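Local coordinates for protein aminoacyl-tRNA synthetase (Cryptosporidium parvum, PDB 5F9Y) that probably charges its cognate tRNA with proline in an ATP-dependent reaction, as a class II prolyl-tRNA synthetase, at residues A[77-82]-A[119-124]; A[193-198]-A[273-278]; A[216-221]-A[242-247]. All blocks are in the same frame, centred on the assembly; numbering follows the deposited sequence.

Contact 1: A[77-82]-A[119-124]; sequences NAYFPI and AIRPTS. With PRO (proline), chain C.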
loop_
_atom_site.group_PDB
_atom_site.type_symbol
_atom_site.label_atom_id
_atom_site.label_comp_id
_atom_site.label_asym_id
_atom_site.label_seq_id
_atom_site.Cartn_x
_atom_site.Cartn_y
_atom_site.Cartn_z
ATOM N N ASN A 77 9.301 -18.288 -7.608
ATOM C CA ASN A 77 9.263 -17.179 -8.548
ATOM C C ASN A 77 9.569 -17.658 -9.962
ATOM O O ASN A 77 10.350 -18.590 -10.172
ATOM C CB ASN A 77 10.253 -16.085 -8.145
ATOM C CG ASN A 77 9.808 -15.318 -6.914
ATOM O OD1 ASN A 77 8.623 -15.284 -6.583
ATOM N ND2 ASN A 77 10.760 -14.691 -6.233
ATOM N N ALA A 78 8.936 -17.006 -10.932
ATOM C CA ALA A 78 9.149 -17.290 -12.345
ATOM C C ALA A 78 8.988 -15.982 -13.113
ATOM O O ALA A 78 8.892 -14.904 -12.520
ATOM C CB ALA A 78 8.184 -18.379 -12.831
ATOM N N TYR A 79 8.967 -16.072 -14.440
ATOM C CA TYR A 79 8.704 -14.899 -15.264
ATOM C C TYR A 79 8.021 -15.329 -16.551
ATOM O O TYR A 79 8.512 -16.219 -17.251
ATOM C CB TYR A 79 9.989 -14.124 -15.583
ATOM C CG TYR A 79 9.716 -12.835 -16.322
ATOM C CD1 TYR A 79 9.852 -12.757 -17.702
ATOM C CD2 TYR A 79 9.292 -11.699 -15.643
ATOM C CE1 TYR A 79 9.590 -11.582 -18.382
ATOM C CE2 TYR A 79 9.028 -10.521 -16.312
ATOM C CZ TYR A 79 9.177 -10.468 -17.682
ATOM O OH TYR A 79 8.915 -9.297 -18.355
ATOM N N PHE A 80 6.900 -14.692 -16.854
ATOM C CA PHE A 80 6.124 -14.941 -18.055
ATOM C C PHE A 80 6.202 -13.746 -18.995
ATOM O O PHE A 80 6.460 -12.618 -18.560
ATOM C CB PHE A 80 4.661 -15.238 -17.695
ATOM C CG PHE A 80 4.455 -16.596 -17.090
ATOM C CD1 PHE A 80 4.747 -16.830 -15.757
ATOM C CD2 PHE A 80 3.976 -17.644 -17.857
ATOM C CE1 PHE A 80 4.564 -18.080 -15.200
ATOM C CE2 PHE A 80 3.788 -18.897 -17.307
ATOM C CZ PHE A 80 4.083 -19.116 -15.977
ATOM N N PRO A 81 5.999 -13.958 -20.299
ATOM C CA PRO A 81 6.198 -12.869 -21.263
ATOM C C PRO A 81 5.288 -11.680 -20.999
ATOM O O PRO A 81 4.205 -11.806 -20.423
ATOM C CB PRO A 81 5.871 -13.527 -22.609
ATOM C CG PRO A 81 6.130 -14.973 -22.389
ATOM C CD PRO A 81 5.721 -15.239 -20.970
ATOM N N ILE A 82 5.754 -10.507 -21.432
ATOM C CA ILE A 82 4.965 -9.288 -21.303
ATOM C C ILE A 82 3.870 -9.202 -22.362
ATOM O O ILE A 82 2.903 -8.452 -22.185
ATOM C CB ILE A 82 5.894 -8.063 -21.372
ATOM C CG1 ILE A 82 5.163 -6.792 -20.937
ATOM C CG2 ILE A 82 6.469 -7.908 -22.775
ATOM C CD1 ILE A 82 6.002 -5.543 -21.059
ATOM N N ALA A 119 -0.746 -7.703 -27.362
ATOM C CA ALA A 119 -1.147 -6.840 -26.264
ATOM C C ALA A 119 -0.147 -6.909 -25.120
ATOM O O ALA A 119 0.452 -7.956 -24.856
ATOM C CB ALA A 119 -2.537 -7.219 -25.744
ATOM N N ILE A 120 0.024 -5.779 -24.441
ATOM C CA ILE A 120 0.795 -5.736 -23.206
ATOM C C ILE A 120 -0.079 -6.250 -22.072
ATOM O O ILE A 120 -1.258 -5.892 -21.965
ATOM C CB ILE A 120 1.301 -4.309 -22.931
ATOM C CG1 ILE A 120 2.144 -3.805 -24.103
ATOM C CG2 ILE A 120 2.109 -4.266 -21.642
ATOM C CD1 ILE A 120 2.684 -2.407 -23.905
ATOM N N ARG A 121 0.497 -7.095 -21.225
ATOM C CA ARG A 121 -0.270 -7.815 -20.219
ATOM C C ARG A 121 -0.892 -6.868 -19.197
ATOM O O ARG A 121 -0.165 -6.094 -18.555
ATOM C CB ARG A 121 0.625 -8.832 -19.510
ATOM C CG ARG A 121 1.950 -8.259 -19.026
ATOM C CD ARG A 121 2.761 -9.272 -18.242
ATOM N NE ARG A 121 4.122 -8.796 -18.011
ATOM C CZ ARG A 121 5.099 -9.540 -17.505
ATOM N NH1 ARG A 121 4.869 -10.802 -17.171
ATOM N NH2 ARG A 121 6.307 -9.020 -17.337
ATOM N N PRO A 122 -2.219 -6.870 -19.033
ATOM C CA PRO A 122 -2.805 -6.257 -17.835
ATOM C C PRO A 122 -2.817 -7.202 -16.651
ATOM O O PRO A 122 -2.966 -6.744 -15.510
ATOM C CB PRO A 122 -4.229 -5.912 -18.285
ATOM C CG PRO A 122 -4.550 -6.988 -19.278
ATOM C CD PRO A 122 -3.251 -7.348 -19.971
ATOM N N THR A 123 -2.668 -8.499 -16.903
ATOM C CA THR A 123 -2.589 -9.551 -15.899
ATOM C C THR A 123 -2.118 -10.804 -16.626
ATOM O O THR A 123 -2.092 -10.849 -17.858
ATOM C CB THR A 123 -3.933 -9.779 -15.198
ATOM O OG1 THR A 123 -3.780 -10.775 -14.180
ATOM C CG2 THR A 123 -4.986 -10.232 -16.199
ATOM N N SER A 124 -1.742 -11.824 -15.854
ATOM C CA SER A 124 -1.102 -13.005 -16.423
ATOM C C SER A 124 -1.970 -14.258 -16.343
ATOM O O SER A 124 -1.455 -15.369 -16.504
ATOM C CB SER A 124 0.246 -13.251 -15.745
ATOM O OG SER A 124 1.112 -12.141 -15.920
HETATM N N PRO C . -4.762 -11.156 -11.035
HETATM C CA PRO C . -5.523 -10.514 -9.959
HETATM C C PRO C . -5.926 -9.086 -10.304
HETATM O O PRO C . -5.705 -8.623 -11.422
HETATM C CB PRO C . -4.550 -10.537 -8.774
HETATM C CG PRO C . -3.200 -10.685 -9.385
HETATM C CD PRO C . -3.403 -11.526 -10.605
HETATM O OXT PRO C . -6.487 -8.368 -9.476
#

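Contact 2: A[193-198]-A[273-278]; sequences NEYASI and WGLTTR. With AMP (adenosine monophosphate), chain D; PRO (proline), chain C.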
loop_
_atom_site.group_PDB
_atom_site.type_symbol
_atom_site.label_atom_id
_atom_site.label_comp_id
_atom_site.label_asym_id
_atom_site.label_seq_id
_atom_site.Cartn_x
_atom_site.Cartn_y
_atom_site.Cartn_z
ATOM N N ASN A 193 -3.653 -12.236 4.925
ATOM C CA ASN A 193 -3.040 -11.855 6.194
ATOM C C ASN A 193 -1.633 -11.314 5.992
ATOM O O ASN A 193 -1.198 -10.430 6.739
ATOM C CB ASN A 193 -3.024 -13.044 7.155
ATOM C CG ASN A 193 -4.392 -13.338 7.742
ATOM O OD1 ASN A 193 -5.165 -12.424 8.033
ATOM N ND2 ASN A 193 -4.699 -14.618 7.916
ATOM N N GLU A 194 -0.907 -11.826 4.996
ATOM C CA GLU A 194 0.395 -11.256 4.677
ATOM C C GLU A 194 0.249 -9.879 4.044
ATOM O O GLU A 194 1.070 -8.987 4.289
ATOM C CB GLU A 194 1.175 -12.198 3.759
ATOM C CG GLU A 194 1.564 -13.515 4.413
ATOM C CD GLU A 194 2.495 -13.330 5.599
ATOM O OE1 GLU A 194 3.181 -12.287 5.671
ATOM O OE2 GLU A 194 2.543 -14.231 6.463
ATOM N N TYR A 195 -0.790 -9.684 3.228
ATOM C CA TYR A 195 -1.074 -8.352 2.702
ATOM C C TYR A 195 -1.427 -7.385 3.824
ATOM O O TYR A 195 -0.963 -6.239 3.836
ATOM C CB TYR A 195 -2.206 -8.416 1.675
ATOM C CG TYR A 195 -1.782 -8.931 0.319
ATOM C CD1 TYR A 195 -2.721 -9.382 -0.602
ATOM C CD2 TYR A 195 -0.444 -8.965 -0.041
ATOM C CE1 TYR A 195 -2.336 -9.851 -1.845
ATOM C CE2 TYR A 195 -0.049 -9.433 -1.279
ATOM C CZ TYR A 195 -0.995 -9.877 -2.177
ATOM O OH TYR A 195 -0.590 -10.343 -3.409
ATOM N N ALA A 196 -2.251 -7.827 4.777
ATOM C CA ALA A 196 -2.552 -6.985 5.927
ATOM C C ALA A 196 -1.316 -6.761 6.788
ATOM O O ALA A 196 -1.207 -5.730 7.461
ATOM C CB ALA A 196 -3.676 -7.603 6.756
ATOM N N SER A 197 -0.374 -7.706 6.771
ATOM C CA SER A 197 0.856 -7.532 7.534
ATOM C C SER A 197 1.783 -6.519 6.880
ATOM O O SER A 197 2.508 -5.803 7.580
ATOM C CB SER A 197 1.567 -8.873 7.697
ATOM O OG SER A 197 2.750 -8.724 8.459
ATOM N N ILE A 198 1.779 -6.443 5.548
ATOM C CA ILE A 198 2.604 -5.458 4.854
ATOM C C ILE A 198 2.156 -4.046 5.214
ATOM O O ILE A 198 2.976 -3.173 5.524
ATOM C CB ILE A 198 2.563 -5.700 3.334
ATOM C CG1 ILE A 198 3.295 -6.995 2.972
ATOM C CG2 ILE A 198 3.173 -4.526 2.583
ATOM C CD1 ILE A 198 4.791 -6.940 3.201
ATOM N N TRP A 273 -3.498 -13.595 -6.627
ATOM C CA TRP A 273 -3.396 -12.518 -5.653
ATOM C C TRP A 273 -2.313 -11.542 -6.092
ATOM O O TRP A 273 -1.292 -11.942 -6.658
ATOM C CB TRP A 273 -3.100 -13.066 -4.249
ATOM C CG TRP A 273 -2.399 -14.401 -4.256
ATOM C CD1 TRP A 273 -2.976 -15.626 -4.426
ATOM C CD2 TRP A 273 -0.997 -14.640 -4.081
ATOM N NE1 TRP A 273 -2.020 -16.611 -4.376
ATOM C CE2 TRP A 273 -0.797 -16.032 -4.163
ATOM C CE3 TRP A 273 0.109 -13.814 -3.865
ATOM C CZ2 TRP A 273 0.462 -16.616 -4.037
ATOM C CZ3 TRP A 273 1.358 -14.394 -3.741
ATOM C CH2 TRP A 273 1.525 -15.782 -3.827
ATOM N N GLY A 274 -2.543 -10.264 -5.824
ATOM C CA GLY A 274 -1.653 -9.220 -6.303
ATOM C C GLY A 274 -1.530 -8.080 -5.317
ATOM O O GLY A 274 -2.465 -7.775 -4.571
ATOM N N LEU A 275 -0.355 -7.452 -5.315
ATOM C CA LEU A 275 -0.086 -6.254 -4.525
ATOM C C LEU A 275 0.775 -5.315 -5.355
ATOM O O LEU A 275 1.814 -5.726 -5.877
ATOM C CB LEU A 275 0.623 -6.595 -3.210
ATOM C CG LEU A 275 1.099 -5.411 -2.364
ATOM C CD1 LEU A 275 -0.083 -4.616 -1.843
ATOM C CD2 LEU A 275 1.970 -5.887 -1.217
ATOM N N THR A 276 0.350 -4.061 -5.472
ATOM C CA THR A 276 0.976 -3.102 -6.371
ATOM C C THR A 276 1.644 -1.980 -5.582
ATOM O O THR A 276 1.589 -1.926 -4.350
ATOM C CB THR A 276 -0.053 -2.530 -7.347
ATOM O OG1 THR A 276 -0.921 -1.627 -6.651
ATOM C CG2 THR A 276 -0.885 -3.647 -7.956
ATOM N N THR A 277 2.274 -1.062 -6.320
ATOM C CA THR A 277 2.893 0.119 -5.728
ATOM C C THR A 277 1.877 1.101 -5.166
ATOM O O THR A 277 2.280 2.153 -4.658
ATOM C CB THR A 277 3.770 0.834 -6.758
ATOM O OG1 THR A 277 3.036 1.001 -7.978
ATOM C CG2 THR A 277 5.032 0.035 -7.030
ATOM N N ARG A 278 0.581 0.792 -5.254
ATOM C CA ARG A 278 -0.427 1.614 -4.598
ATOM C C ARG A 278 -0.193 1.688 -3.093
ATOM O O ARG A 278 -0.552 2.684 -2.457
ATOM C CB ARG A 278 -1.821 1.062 -4.908
ATOM C CG ARG A 278 -2.959 1.726 -4.154
ATOM C CD ARG A 278 -4.306 1.194 -4.609
ATOM N NE ARG A 278 -4.697 1.738 -5.905
ATOM C CZ ARG A 278 -5.865 1.499 -6.494
ATOM N NH1 ARG A 278 -6.760 0.719 -5.903
ATOM N NH2 ARG A 278 -6.139 2.041 -7.672
HETATM P P AMP D . -8.453 -4.611 -9.259
HETATM O O1P AMP D . -9.657 -5.332 -8.705
HETATM O O2P AMP D . -8.140 -4.944 -10.699
HETATM O O3P AMP D . -8.403 -3.134 -8.943
HETATM O "O5'" AMP D . -7.227 -5.232 -8.452
HETATM C "C5'" AMP D . -5.897 -5.124 -8.949
HETATM C "C4'" AMP D . -4.942 -4.599 -7.904
HETATM O "O4'" AMP D . -4.077 -3.611 -8.521
HETATM C "C3'" AMP D . -5.585 -3.910 -6.707
HETATM O "O3'" AMP D . -4.759 -4.085 -5.557
HETATM C "C2'" AMP D . -5.578 -2.442 -7.122
HETATM O "O2'" AMP D . -5.603 -1.530 -6.045
HETATM C "C1'" AMP D . -4.275 -2.344 -7.919
HETATM N N9 AMP D . -4.316 -1.348 -8.991
HETATM C C8 AMP D . -5.244 -1.313 -9.966
HETATM N N7 AMP D . -5.026 -0.281 -10.817
HETATM C C5 AMP D . -3.931 0.370 -10.386
HETATM C C6 AMP D . -3.157 1.551 -10.830
HETATM N N6 AMP D . -3.528 2.248 -11.929
HETATM N N1 AMP D . -2.075 1.904 -10.101
HETATM C C2 AMP D . -1.704 1.212 -9.008
HETATM N N3 AMP D . -2.360 0.131 -8.548
HETATM C C4 AMP D . -3.466 -0.333 -9.179
HETATM N N PRO C . -4.762 -11.156 -11.035
HETATM C CA PRO C . -5.523 -10.514 -9.959
HETATM C C PRO C . -5.926 -9.086 -10.304
HETATM O O PRO C . -5.705 -8.623 -11.422
HETATM C CB PRO C . -4.550 -10.537 -8.774
HETATM C CG PRO C . -3.200 -10.685 -9.385
HETATM C CD PRO C . -3.403 -11.526 -10.605
HETATM O OXT PRO C . -6.487 -8.368 -9.476
#

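Contact 3: A[216-221]-A[242-247]; sequences EKFPGG and TSHLLG. With PRO (proline), chain C.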
loop_
_atom_site.group_PDB
_atom_site.type_symbol
_atom_site.label_atom_id
_atom_site.label_comp_id
_atom_site.label_asym_id
_atom_site.label_seq_id
_atom_site.Cartn_x
_atom_site.Cartn_y
_atom_site.Cartn_z
ATOM N N GLU A 216 -18.662 -6.728 -6.622
ATOM C CA GLU A 216 -17.346 -6.120 -6.484
ATOM C C GLU A 216 -16.205 -7.124 -6.572
ATOM O O GLU A 216 -15.038 -6.717 -6.534
ATOM C CB GLU A 216 -17.255 -5.356 -5.158
ATOM C CG GLU A 216 -18.052 -4.068 -5.138
ATOM C CD GLU A 216 -17.508 -3.039 -6.108
ATOM O OE1 GLU A 216 -16.277 -2.821 -6.116
ATOM O OE2 GLU A 216 -18.308 -2.454 -6.867
ATOM N N LYS A 217 -16.503 -8.415 -6.692
ATOM C CA LYS A 217 -15.455 -9.421 -6.711
ATOM C C LYS A 217 -14.784 -9.476 -8.082
ATOM O O LYS A 217 -15.195 -8.811 -9.037
ATOM C CB LYS A 217 -16.020 -10.792 -6.333
ATOM C CG LYS A 217 -16.960 -11.401 -7.364
ATOM C CD LYS A 217 -17.472 -12.759 -6.898
ATOM C CE LYS A 217 -18.318 -13.440 -7.966
ATOM N NZ LYS A 217 -17.529 -13.780 -9.182
ATOM N N PHE A 218 -13.725 -10.277 -8.161
ATOM C CA PHE A 218 -13.028 -10.479 -9.421
ATOM C C PHE A 218 -13.998 -11.050 -10.454
ATOM O O PHE A 218 -14.812 -11.919 -10.123
ATOM C CB PHE A 218 -11.840 -11.424 -9.218
ATOM C CG PHE A 218 -10.806 -11.355 -10.308
ATOM C CD1 PHE A 218 -9.977 -10.253 -10.426
ATOM C CD2 PHE A 218 -10.651 -12.404 -11.201
ATOM C CE1 PHE A 218 -9.021 -10.190 -11.424
ATOM C CE2 PHE A 218 -9.696 -12.347 -12.199
ATOM C CZ PHE A 218 -8.881 -11.239 -12.310
ATOM N N PRO A 219 -13.945 -10.582 -11.705
ATOM C CA PRO A 219 -14.998 -10.964 -12.668
ATOM C C PRO A 219 -15.103 -12.462 -12.907
ATOM O O PRO A 219 -16.189 -13.036 -12.752
ATOM C CB PRO A 219 -14.595 -10.199 -13.939
ATOM C CG PRO A 219 -13.138 -9.899 -13.768
ATOM C CD PRO A 219 -12.948 -9.679 -12.302
ATOM N N GLY A 220 -14.006 -13.116 -13.278
ATOM C CA GLY A 220 -14.046 -14.539 -13.553
ATOM C C GLY A 220 -13.777 -15.402 -12.338
ATOM O O GLY A 220 -13.509 -16.600 -12.469
ATOM N N GLY A 221 -13.853 -14.808 -11.145
ATOM C CA GLY A 221 -13.538 -15.500 -9.917
ATOM C C GLY A 221 -14.768 -16.039 -9.199
ATOM O O GLY A 221 -15.910 -15.865 -9.618
ATOM N N THR A 242 -5.783 -7.409 -3.031
ATOM C CA THR A 242 -6.826 -8.397 -3.272
ATOM C C THR A 242 -6.234 -9.797 -3.346
ATOM O O THR A 242 -5.106 -9.993 -3.806
ATOM C CB THR A 242 -7.592 -8.109 -4.571
ATOM O OG1 THR A 242 -6.661 -7.862 -5.632
ATOM C CG2 THR A 242 -8.503 -6.904 -4.400
ATOM N N SER A 243 -7.024 -10.773 -2.898
ATOM C CA SER A 243 -6.653 -12.186 -2.935
ATOM C C SER A 243 -7.875 -12.968 -3.395
ATOM O O SER A 243 -8.869 -13.050 -2.666
ATOM C CB SER A 243 -6.173 -12.666 -1.563
ATOM O OG SER A 243 -5.729 -14.010 -1.614
ATOM N N HIS A 244 -7.806 -13.545 -4.593
ATOM C CA HIS A 244 -8.965 -14.139 -5.250
ATOM C C HIS A 244 -8.953 -15.656 -5.121
ATOM O O HIS A 244 -7.930 -16.299 -5.381
ATOM C CB HIS A 244 -9.004 -13.759 -6.731
ATOM C CG HIS A 244 -8.750 -12.309 -6.990
ATOM N ND1 HIS A 244 -9.664 -11.326 -6.681
ATOM C CD2 HIS A 244 -7.685 -11.675 -7.533
ATOM C CE1 HIS A 244 -9.172 -10.148 -7.020
ATOM N NE2 HIS A 244 -7.972 -10.331 -7.540
ATOM N N LEU A 245 -10.095 -16.224 -4.740
ATOM C CA LEU A 245 -10.327 -17.662 -4.856
ATOM C C LEU A 245 -10.996 -17.900 -6.203
ATOM O O LEU A 245 -12.201 -17.690 -6.357
ATOM C CB LEU A 245 -11.182 -18.179 -3.705
ATOM C CG LEU A 245 -11.618 -19.642 -3.833
ATOM C CD1 LEU A 245 -10.415 -20.576 -3.790
ATOM C CD2 LEU A 245 -12.633 -20.010 -2.758
ATOM N N LEU A 246 -10.208 -18.324 -7.193
ATOM C CA LEU A 246 -10.750 -18.523 -8.531
ATOM C C LEU A 246 -11.605 -19.779 -8.629
ATOM O O LEU A 246 -12.434 -19.878 -9.540
ATOM C CB LEU A 246 -9.616 -18.583 -9.554
ATOM C CG LEU A 246 -8.706 -17.355 -9.597
ATOM C CD1 LEU A 246 -7.622 -17.525 -10.649
ATOM C CD2 LEU A 246 -9.517 -16.095 -9.855
ATOM N N GLY A 247 -11.428 -20.729 -7.713
ATOM C CA GLY A 247 -12.202 -21.956 -7.771
ATOM C C GLY A 247 -11.852 -22.766 -9.004
ATOM O O GLY A 247 -10.693 -22.838 -9.427
HETATM N N PRO C . -4.762 -11.156 -11.035
HETATM C CA PRO C . -5.523 -10.514 -9.959
HETATM C C PRO C . -5.926 -9.086 -10.304
HETATM O O PRO C . -5.705 -8.623 -11.422
HETATM C CB PRO C . -4.550 -10.537 -8.774
HETATM C CG PRO C . -3.200 -10.685 -9.385
HETATM C CD PRO C . -3.403 -11.526 -10.605
HETATM O OXT PRO C . -6.487 -8.368 -9.476
#

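Contact 1: A[77-82]-A[119-124]
The carbonyl oxygen of Ile82 is approached by two successive residues of the facing segment. Arg121 N donates to Ile82 O at 2.9 Å, a moderately bent bond (142° at the hydrogen), and Ile120 CA adds a longer C-H...O contact to the same Ile82 O at 3.6 Å. This places the loop at residues 81-82 against the end of strand 113-120, where the apolar branches of the two isoleucines also lie side by side, with Ile82 CG1 4.0 Å from Ile120 CG2.

Arg121 shows how one long side chain can spread a contact over several residues. Its CG sits between the backbone N and the carbonyl carbon (chi1 49°), and from there the chain runs extended from CG to NE, crossing the Ile82 side chain at about a right angle, and brings the guanidinium to residues 79-82. Ile82 CA covers one face of the guanidinium near its rim, 3.4 Å from Arg121 NE. Farther out, Tyr79 brings its phenol round so that Tyr79 OH lies 2.8 Å from Arg121 NH2, with the ring nearly perpendicular to the guanidinium plane (87°). Phe80 O is equally near the other terminal nitrogen, 2.8 Å from Arg121 NH1. The Phe80 ring turns away to pack on Ile127, Met128 and Trp135 of helix 125-135, while Gln148 of strand 144-153 holds Phe80 N.

Beyond Arg121 the chain reaches the bound proline through Thr123. The bond from the proline N to Thr123 OG1 is weak at 3.3 Å, and the place of that hydroxyl is doubtful; Glu125 is a further partner of the ligand. Thr123, Ser124 and Glu125 together form the TXE sequence of class IIa synthetases, a loop that meets the amino group of the substrate amino acid, with Arg121, two residues earlier, tying the preceding backbone to the loop at 79-82.

Contact 2: A[193-198]-A[273-278]
Two torsions bring Tyr195 and Leu275 together: the tyrosine CG is anti to its carbonyl carbon (chi1 -78°), directing the ring from helix 193-198 toward the strand, whereas the leucine CG is anti to the backbone N (chi1 173°), and the two side chains pass alongside one another, running in opposing senses. The setting is the helix-on-sheet layer of the class II synthetase core, at the strand that leads into the motif 3 helix. Helix and strand segments run almost parallel, at 11°, with their axes 10.3 Å apart.

Contact is made mainly by the outer half of the phenol. Tyr195 CE2 rests 3.5 Å from Leu275 CB, and the other carbon flanking CZ, Tyr195 CE1, meets Trp273 CB at 4.1 Å. One helical turn on, Ile198 CG2 extends the apolar patch to Leu275 CD2 at 4.2 Å. Tyr195 OH reaches the edge of the indole, 3.6 Å from Trp273 CE3 and near the ring plane. Although the hydroxyl comes close to the strand backbone at Gly274, it makes no hydrogen bond there; its buried polar end is satisfied by Gln172 OE1 on the neighbouring strand 168-178.

The other side of the strand belongs to the ligands. At Gly274, which has no side chain, the bound proline comes close to the strand backbone, with Gly274 N 3.6 Å from the proline CB. Arg278 turns one guanidinium face toward the adenine of AMP. Thr276 OG1 has a double role: it accepts a capping bond from Arg278 N at 3.2 Å and donates to AMP N3 at 3.0 Å.

Contact 3: A[216-221]-A[242-247]
Two rings, Phe218 and His244, meet obliquely, their centroids 4.3 Å apart and their planes inclined by 38°. The phenylalanine is sandwiched: Pro219 CD lies over one face, offset toward the rim, and His244 CD2 lies over the opposite one. In turn, Phe218 CD1 covers one face of the imidazole, while the bound proline sits at the imidazole edge.

That edge carries the polar chemistry. His244 NE2 donates to the proline OXT at 3.1 Å, with 153° at the hydrogen, so the imidazole addresses the ligand carboxylate. At the other nitrogen, His244 ND1 is hydrogen-bonded to Thr224 OG1, and the two bonds on either side of the ring fix its rotation about CB-CG. The phenylalanine contributes by packing alone: Phe218 CE1 stands 3.5 Å from the carboxylate carbon C of the ligand, an approach made possible by a CG anti to the backbone N (chi1 -161°). On its other flank Phe218 CD2 meets Leu246 CD2 at 4.1 Å, and the same leucine methyl touches Gly221 CA.

What presents Phe218 is a type I beta turn from Phe218 to Gly221, closed by Gly221 N donating to Phe218 O at 3.2 Å. Lys217 folds back over it, its NZ donating to Gly221 O at 2.7 Å from well above the carbonyl plane, with a weak second bond from Lys217 NZ to Phe218 O at 3.4 Å. A side-chain ammonium thus braces the turn from within its own loop. The arrangement is a wall of the amino acid pocket in a class II synthetase: a histidine on a strand of the antiparallel catalytic sheet meets the proline carboxylate, and the aromatic residue of a neighbouring turn packs beside both.

In the fold
All three contacts touch the bound proline, from different parts of the fold. Contacts 2 and 3 are buried and share a framework, since strands 265-276 and 236-247 are neighbours in the antiparallel sheet and meet where Gly274 N probably bonds to Thr242 O at 3.3 Å. Contact 1 is only partly buried and lies about 19 Å and 18 Å, centre to centre, from contacts 2 and 3. Their chemistry follows their place: an arginine among backbone carbonyls in contact 1, apolar helix-on-sheet packing in contact 2, and ring packing with a carboxylate bond in contact 3. The adenine of AMP belongs to contact 2.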